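Local coordinates for protein dihydropteroate synthase (Stenotrophomonas maltophilia, PDB 7L6P) that probably catalyses the condensation of para-aminobenzoate with 6-hydroxymethyl-7,8-dihydropterin diphosphate to give 7,8-dihydropteroate, a magnesium-dependent step of folate biosynthesis, at residues P165-D168 against A172-H175; L199-G204 against A208-L213. One frame throughout, in Å; residues are numbered along the deposited sequence.

Interaction 1: P165-D168 against A172-H175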
ATOM      1  N   PRO A 165     -22.688  16.693  -0.488  1.00 84.07           N
ATOM      2  CA  PRO A 165     -23.147  15.583  -1.325  1.00 74.08           C
ATOM      3  C   PRO A 165     -24.009  14.628  -0.517  1.00 69.18           C
ATOM      4  O   PRO A 165     -23.756  14.385   0.662  1.00 69.43           O
ATOM      5  CB  PRO A 165     -21.839  14.917  -1.767  1.00 73.32           C
ATOM      6  CG  PRO A 165     -20.755  15.959  -1.499  1.00 74.53           C
ATOM      7  CD  PRO A 165     -21.228  16.700  -0.309  1.00 78.76           C
ATOM      8  N   HIS A 166     -25.029  14.078  -1.162  1.00 64.52           N
ATOM      9  CA  HIS A 166     -25.957  13.173  -0.498  1.00 64.44           C
ATOM     10  C   HIS A 166     -26.349  12.036  -1.439  1.00 62.00           C
ATOM     11  O   HIS A 166     -26.469  12.220  -2.652  1.00 58.70           O
ATOM     12  CB  HIS A 166     -27.224  13.892  -0.010  1.00 67.36           C
ATOM     13  CG  HIS A 166     -28.367  12.957   0.256  1.00 77.44           C
ATOM     14  ND1 HIS A 166     -28.424  12.144   1.371  1.00 78.99           N
ATOM     15  CD2 HIS A 166     -29.471  12.666  -0.479  1.00 77.28           C
ATOM     16  CE1 HIS A 166     -29.527  11.413   1.321  1.00 76.31           C
ATOM     17  NE2 HIS A 166     -30.180  11.710   0.210  1.00 75.02           N
ATOM     18  N   TYR A 167     -26.532  10.853  -0.858  1.00 63.22           N
ATOM     19  CA  TYR A 167     -26.961   9.673  -1.596  1.00 60.61           C
ATOM     20  C   TYR A 167     -27.822   8.825  -0.679  1.00 61.53           C
ATOM     21  O   TYR A 167     -27.413   8.525   0.441  1.00 62.92           O
ATOM     22  CB  TYR A 167     -25.773   8.839  -2.063  1.00 54.78           C
ATOM     23  CG  TYR A 167     -24.827   9.521  -3.014  1.00 55.49           C
ATOM     24  CD1 TYR A 167     -25.044   9.480  -4.384  1.00 54.68           C
ATOM     25  CD2 TYR A 167     -23.686  10.165  -2.549  1.00 53.25           C
ATOM     26  CE1 TYR A 167     -24.164  10.075  -5.262  1.00 53.59           C
ATOM     27  CE2 TYR A 167     -22.816  10.782  -3.417  1.00 52.99           C
ATOM     28  CZ  TYR A 167     -23.062  10.736  -4.774  1.00 54.98           C
ATOM     29  OH  TYR A 167     -22.186  11.330  -5.661  1.00 55.24           O
ATOM     30  N   ASP A 168     -28.988   8.411  -1.156  1.00 60.85           N
ATOM     31  CA  ASP A 168     -29.706   7.361  -0.446  1.00 61.44           C
ATOM     32  C   ASP A 168     -28.896   6.074  -0.477  1.00 58.94           C
ATOM     33  O   ASP A 168     -28.795   5.360   0.525  1.00 62.30           O
ATOM     34  CB  ASP A 168     -31.074   7.129  -1.077  1.00 61.07           C
ATOM     35  CG  ASP A 168     -31.979   8.330  -0.966  1.00 72.48           C
ATOM     36  OD1 ASP A 168     -31.894   9.058   0.061  1.00 74.65           O
ATOM     37  OD2 ASP A 168     -32.783   8.542  -1.916  1.00 72.14           O
ATOM     38  N   ALA A 172     -25.791   2.018  -5.554  1.00 50.07           N
ATOM     39  CA  ALA A 172     -26.880   1.849  -6.520  1.00 52.50           C
ATOM     40  C   ALA A 172     -27.016   3.065  -7.433  1.00 53.38           C
ATOM     41  O   ALA A 172     -27.299   2.922  -8.630  1.00 53.54           O
ATOM     42  CB  ALA A 172     -28.197   1.584  -5.790  1.00 45.63           C
ATOM     43  N   GLU A 173     -26.784   4.269  -6.898  1.00 52.28           N
ATOM     44  CA  GLU A 173     -26.964   5.487  -7.683  1.00 48.71           C
ATOM     45  C   GLU A 173     -25.818   5.704  -8.660  1.00 49.45           C
ATOM     46  O   GLU A 173     -26.038   6.213  -9.767  1.00 46.94           O
ATOM     47  CB  GLU A 173     -27.119   6.684  -6.754  1.00 48.91           C
ATOM     48  CG  GLU A 173     -28.459   6.678  -6.068  1.00 54.94           C
ATOM     49  CD  GLU A 173     -28.639   7.819  -5.058  1.00 56.09           C
ATOM     50  OE1 GLU A 173     -28.438   9.004  -5.435  1.00 51.20           O
ATOM     51  OE2 GLU A 173     -28.998   7.514  -3.897  1.00 53.75           O
ATOM     52  N   VAL A 174     -24.586   5.380  -8.247  1.00 46.15           N
ATOM     53  CA  VAL A 174     -23.454   5.435  -9.170  1.00 46.64           C
ATOM     54  C   VAL A 174     -23.617   4.380 -10.248  1.00 45.04           C
ATOM     55  O   VAL A 174     -23.362   4.632 -11.431  1.00 45.08           O
ATOM     56  CB  VAL A 174     -22.113   5.272  -8.415  1.00 46.36           C
ATOM     57  CG1 VAL A 174     -20.970   5.086  -9.388  1.00 41.33           C
ATOM     58  CG2 VAL A 174     -21.832   6.486  -7.533  1.00 46.25           C
ATOM     59  N   HIS A 175     -24.042   3.179  -9.858  1.00 47.48           N
ATOM     60  CA  HIS A 175     -24.344   2.142 -10.835  1.00 50.72           C
ATOM     61  C   HIS A 175     -25.382   2.625 -11.842  1.00 52.19           C
ATOM     62  O   HIS A 175     -25.141   2.602 -13.056  1.00 51.77           O
ATOM     63  CB  HIS A 175     -24.839   0.884 -10.114  1.00 51.76           C
ATOM     64  CG  HIS A 175     -25.097  -0.275 -11.022  1.00 53.45           C
ATOM     65  ND1 HIS A 175     -26.355  -0.579 -11.501  1.00 59.69           N
ATOM     66  CD2 HIS A 175     -24.264  -1.212 -11.534  1.00 53.97           C
ATOM     67  CE1 HIS A 175     -26.287  -1.645 -12.278  1.00 51.84           C
ATOM     68  NE2 HIS A 175     -25.029  -2.047 -12.317  1.00 57.29           N
TER

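Interaction 2: L199-G204 against A208-L213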
ATOM      1  N   LEU A 199     -15.374   5.608 -11.148  1.00 48.79           N
ATOM      2  CA  LEU A 199     -16.350   5.876 -10.098  1.00 48.03           C
ATOM      3  C   LEU A 199     -16.305   7.322  -9.623  1.00 48.87           C
ATOM      4  O   LEU A 199     -17.239   7.766  -8.943  1.00 51.38           O
ATOM      5  CB  LEU A 199     -16.150   4.901  -8.933  1.00 48.96           C
ATOM      6  CG  LEU A 199     -16.306   3.405  -9.266  1.00 52.29           C
ATOM      7  CD1 LEU A 199     -16.199   2.540  -8.020  1.00 45.03           C
ATOM      8  CD2 LEU A 199     -17.639   3.133 -10.018  1.00 51.48           C
ATOM      9  N   GLY A 200     -15.252   8.067  -9.967  1.00 48.33           N
ATOM     10  CA  GLY A 200     -15.144   9.468  -9.621  1.00 50.20           C
ATOM     11  C   GLY A 200     -15.013   9.697  -8.130  1.00 50.32           C
ATOM     12  O   GLY A 200     -15.755  10.490  -7.549  1.00 49.19           O
ATOM     13  N   PHE A 201     -14.072   9.011  -7.485  1.00 52.42           N
ATOM     14  CA  PHE A 201     -13.839   9.258  -6.069  1.00 51.31           C
ATOM     15  C   PHE A 201     -13.604  10.741  -5.815  1.00 48.49           C
ATOM     16  O   PHE A 201     -12.887  11.402  -6.566  1.00 50.82           O
ATOM     17  CB  PHE A 201     -12.649   8.439  -5.589  1.00 49.54           C
ATOM     18  CG  PHE A 201     -12.862   6.965  -5.664  1.00 49.69           C
ATOM     19  CD1 PHE A 201     -13.764   6.353  -4.813  1.00 47.22           C
ATOM     20  CD2 PHE A 201     -12.119   6.183  -6.538  1.00 50.44           C
ATOM     21  CE1 PHE A 201     -13.946   4.995  -4.855  1.00 46.26           C
ATOM     22  CE2 PHE A 201     -12.306   4.819  -6.597  1.00 46.81           C
ATOM     23  CZ  PHE A 201     -13.218   4.224  -5.756  1.00 47.34           C
ATOM     24  N   GLY A 202     -14.246  11.272  -4.778  1.00 48.36           N
ATOM     25  CA  GLY A 202     -14.080  12.666  -4.405  1.00 48.81           C
ATOM     26  C   GLY A 202     -15.021  13.650  -5.084  1.00 54.20           C
ATOM     27  O   GLY A 202     -15.223  14.752  -4.564  1.00 61.31           O
ATOM     28  N   PHE A 203     -15.630  13.280  -6.208  1.00 57.00           N
ATOM     29  CA  PHE A 203     -16.422  14.210  -7.016  1.00 58.92           C
ATOM     30  C   PHE A 203     -17.889  14.114  -6.605  1.00 58.48           C
ATOM     31  O   PHE A 203     -18.620  13.228  -7.060  1.00 58.93           O
ATOM     32  CB  PHE A 203     -16.244  13.907  -8.497  1.00 56.08           C
ATOM     33  CG  PHE A 203     -14.906  14.315  -9.048  1.00 57.98           C
ATOM     34  CD1 PHE A 203     -14.671  15.636  -9.422  1.00 54.07           C
ATOM     35  CD2 PHE A 203     -13.885  13.370  -9.215  1.00 52.72           C
ATOM     36  CE1 PHE A 203     -13.457  16.018  -9.963  1.00 51.95           C
ATOM     37  CE2 PHE A 203     -12.672  13.744  -9.764  1.00 52.34           C
ATOM     38  CZ  PHE A 203     -12.450  15.081 -10.124  1.00 52.91           C
ATOM     39  N   GLY A 204     -18.320  15.032  -5.753  1.00 57.09           N
ATOM     40  CA  GLY A 204     -19.651  14.979  -5.189  1.00 57.46           C
ATOM     41  C   GLY A 204     -19.786  13.834  -4.216  1.00 57.41           C
ATOM     42  O   GLY A 204     -20.840  13.188  -4.175  1.00 56.26           O
ATOM     43  N   ALA A 208     -16.954   9.150   3.451  1.00 48.46           N
ATOM     44  CA  ALA A 208     -17.744   7.940   3.676  1.00 47.66           C
ATOM     45  C   ALA A 208     -18.248   7.366   2.358  1.00 45.68           C
ATOM     46  O   ALA A 208     -18.185   6.154   2.138  1.00 47.11           O
ATOM     47  CB  ALA A 208     -18.919   8.236   4.616  1.00 46.83           C
ATOM     48  N   HIS A 209     -18.772   8.225   1.476  1.00 47.63           N
ATOM     49  CA  HIS A 209     -19.207   7.763   0.163  1.00 48.37           C
ATOM     50  C   HIS A 209     -18.051   7.117  -0.579  1.00 50.65           C
ATOM     51  O   HIS A 209     -18.227   6.072  -1.226  1.00 52.16           O
ATOM     52  CB  HIS A 209     -19.782   8.919  -0.661  1.00 47.50           C
ATOM     53  CG  HIS A 209     -20.968   9.582  -0.031  1.00 46.55           C
ATOM     54  ND1 HIS A 209     -21.221  10.932  -0.160  1.00 51.46           N
ATOM     55  CD2 HIS A 209     -21.959   9.088   0.747  1.00 46.14           C
ATOM     56  CE1 HIS A 209     -22.327  11.237   0.497  1.00 51.37           C
ATOM     57  NE2 HIS A 209     -22.794  10.135   1.059  1.00 50.71           N
ATOM     58  N   ASN A 210     -16.860   7.732  -0.510  1.00 48.74           N
ATOM     59  CA  ASN A 210     -15.703   7.199  -1.225  1.00 47.60           C
ATOM     60  C   ASN A 210     -15.330   5.811  -0.716  1.00 47.23           C
ATOM     61  O   ASN A 210     -15.015   4.917  -1.508  1.00 46.99           O
ATOM     62  CB  ASN A 210     -14.501   8.136  -1.097  1.00 46.98           C
ATOM     63  CG  ASN A 210     -14.599   9.324  -2.016  1.00 52.17           C
ATOM     64  OD1 ASN A 210     -15.198   9.256  -3.099  1.00 51.53           O
ATOM     65  ND2 ASN A 210     -13.971  10.418  -1.616  1.00 50.20           N
ATOM     66  N   MET A 211     -15.322   5.627   0.602  1.00 45.71           N
ATOM     67  CA  MET A 211     -14.947   4.342   1.168  1.00 47.10           C
ATOM     68  C   MET A 211     -15.986   3.268   0.855  1.00 48.15           C
ATOM     69  O   MET A 211     -15.639   2.101   0.650  1.00 48.00           O
ATOM     70  CB  MET A 211     -14.731   4.478   2.676  1.00 48.26           C
ATOM     71  CG  MET A 211     -13.473   5.311   3.063  1.00 48.27           C
ATOM     72  SD  MET A 211     -11.895   4.743   2.361  1.00 49.78           S
ATOM     73  CE  MET A 211     -11.720   5.833   0.946  1.00 40.79           C
ATOM     74  N   THR A 212     -17.266   3.632   0.839  1.00 49.66           N
ATOM     75  CA  THR A 212     -18.290   2.672   0.452  1.00 48.90           C
ATOM     76  C   THR A 212     -18.105   2.246  -1.014  1.00 50.76           C
ATOM     77  O   THR A 212     -18.022   1.047  -1.318  1.00 47.95           O
ATOM     78  CB  THR A 212     -19.679   3.267   0.727  1.00 50.43           C
ATOM     79  OG1 THR A 212     -19.915   3.308   2.151  1.00 44.07           O
ATOM     80  CG2 THR A 212     -20.780   2.437   0.050  1.00 46.73           C
ATOM     81  N   LEU A 213     -17.941   3.217  -1.923  1.00 48.62           N
ATOM     82  CA  LEU A 213     -17.682   2.890  -3.327  1.00 48.91           C
ATOM     83  C   LEU A 213     -16.412   2.067  -3.493  1.00 50.18           C
ATOM     84  O   LEU A 213     -16.382   1.115  -4.278  1.00 50.30           O
ATOM     85  CB  LEU A 213     -17.571   4.161  -4.158  1.00 45.85           C
ATOM     86  CG  LEU A 213     -18.880   4.866  -4.464  1.00 51.04           C
ATOM     87  CD1 LEU A 213     -18.579   6.275  -4.940  1.00 44.57           C
ATOM     88  CD2 LEU A 213     -19.712   4.039  -5.508  1.00 44.45           C
TER

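Interaction 1: P165-D168 against A172-H175
The carboxylate of E173 carries nearly the whole contact, reaching from helix 170-188 to D168 and Y167 in the loop that leads into it. Its polar approach is made by OE2, which lies 2.9 Å from the backbone N of D168. The same oxygen accepts a hydrogen bond from the backbone N of D169. The chain from CG outward is extended (chi2 177°), which brings the carboxylate to the residues just before the helix.

Van der Waals contacts fill in around this group. E173 OE1 sits at the edge of the Y167 ring, near its plane and 3.6 Å from CD1; ring and carboxylate planes are turned 56° apart. OE2 also meets CB of D168 at 3.5 Å.

D168 OD2 and E173 OE2 are 4.4 Å apart and would repel if both are ionised; the bond from D169 N and the helix start would probably ease this. On the loop side, H166 NE2 gives D168 OD1 a weak hydrogen bond of 3.2 Å. D169 OD1 in turn accepts the N of A172, so side chain and backbone bond reciprocally, much as in a capping box but with the glutamate one residue later, where the helix after the fifth TIM-barrel strand begins.

Interaction 2: L199-G204 against A208-L213
The phenyl ring of F201 and the amide of N210 meet with their planes 71° apart: OD1 lies at the ring edge, in the ring plane, 3.7 Å from CD1. The backbone O of N210 and CB of L213 approach the same ring obliquely, L213 CB coming to 3.8 Å from F201 CE1, and the side chains of F201 and L213 run past each other in opposite directions. The contact joins the loop after the sixth strand of the TIM barrel, 195-198, to helix 207-215, within one strand-to-helix unit.

L199 extends the apolar side, its CD1 4.4 Å from L213 CB. Beyond the loop, V170 and V174 of helix 170-188 also pack against L213, while S236 of helix 235-241 touches N210.

The loop itself is folded as a type II beta turn from G200 to F203, with a 3.1 Å bond from F203 N to G200 O. G202 holds the third position of the turn, with the positive phi usual there. K205 NZ bonds to the carbonyl oxygens of L199, G200 and F203.

The helix grips the turn through N210, whose CG stands beside its own backbone N and so carries the amide to G202. There G202 N gives N210 OD1 a 2.8 Å hydrogen bond. Its N-H...O angle is 152°, and the donor is tilted 21° from the carbonyl plane.

Interaction 1 precedes interaction 2 along the chain, yet their centres lie only 9 Å apart, on the same side of the chain's centre. Each joins a loop to the helix it enters. Residues 165-168 follow the small hairpin 156-157/160-161, itself after strand 149-152, and lead to helix 170-188; the loop 199-204 runs from strand 195-198 to helix 207-215, so the two belong to successive strand-helix units. Y167 bridges them, its OH 2.7 Å from G204 O in a probable hydrogen bond and its ring edge-to-face with that of H209. The two loops are thereby tied together at the C-terminal end of the strands, where TIM-barrel enzymes carry their active sites. Helix 207-215 also meets the second subunit, M211 packing on its A285 and T212 on its V289.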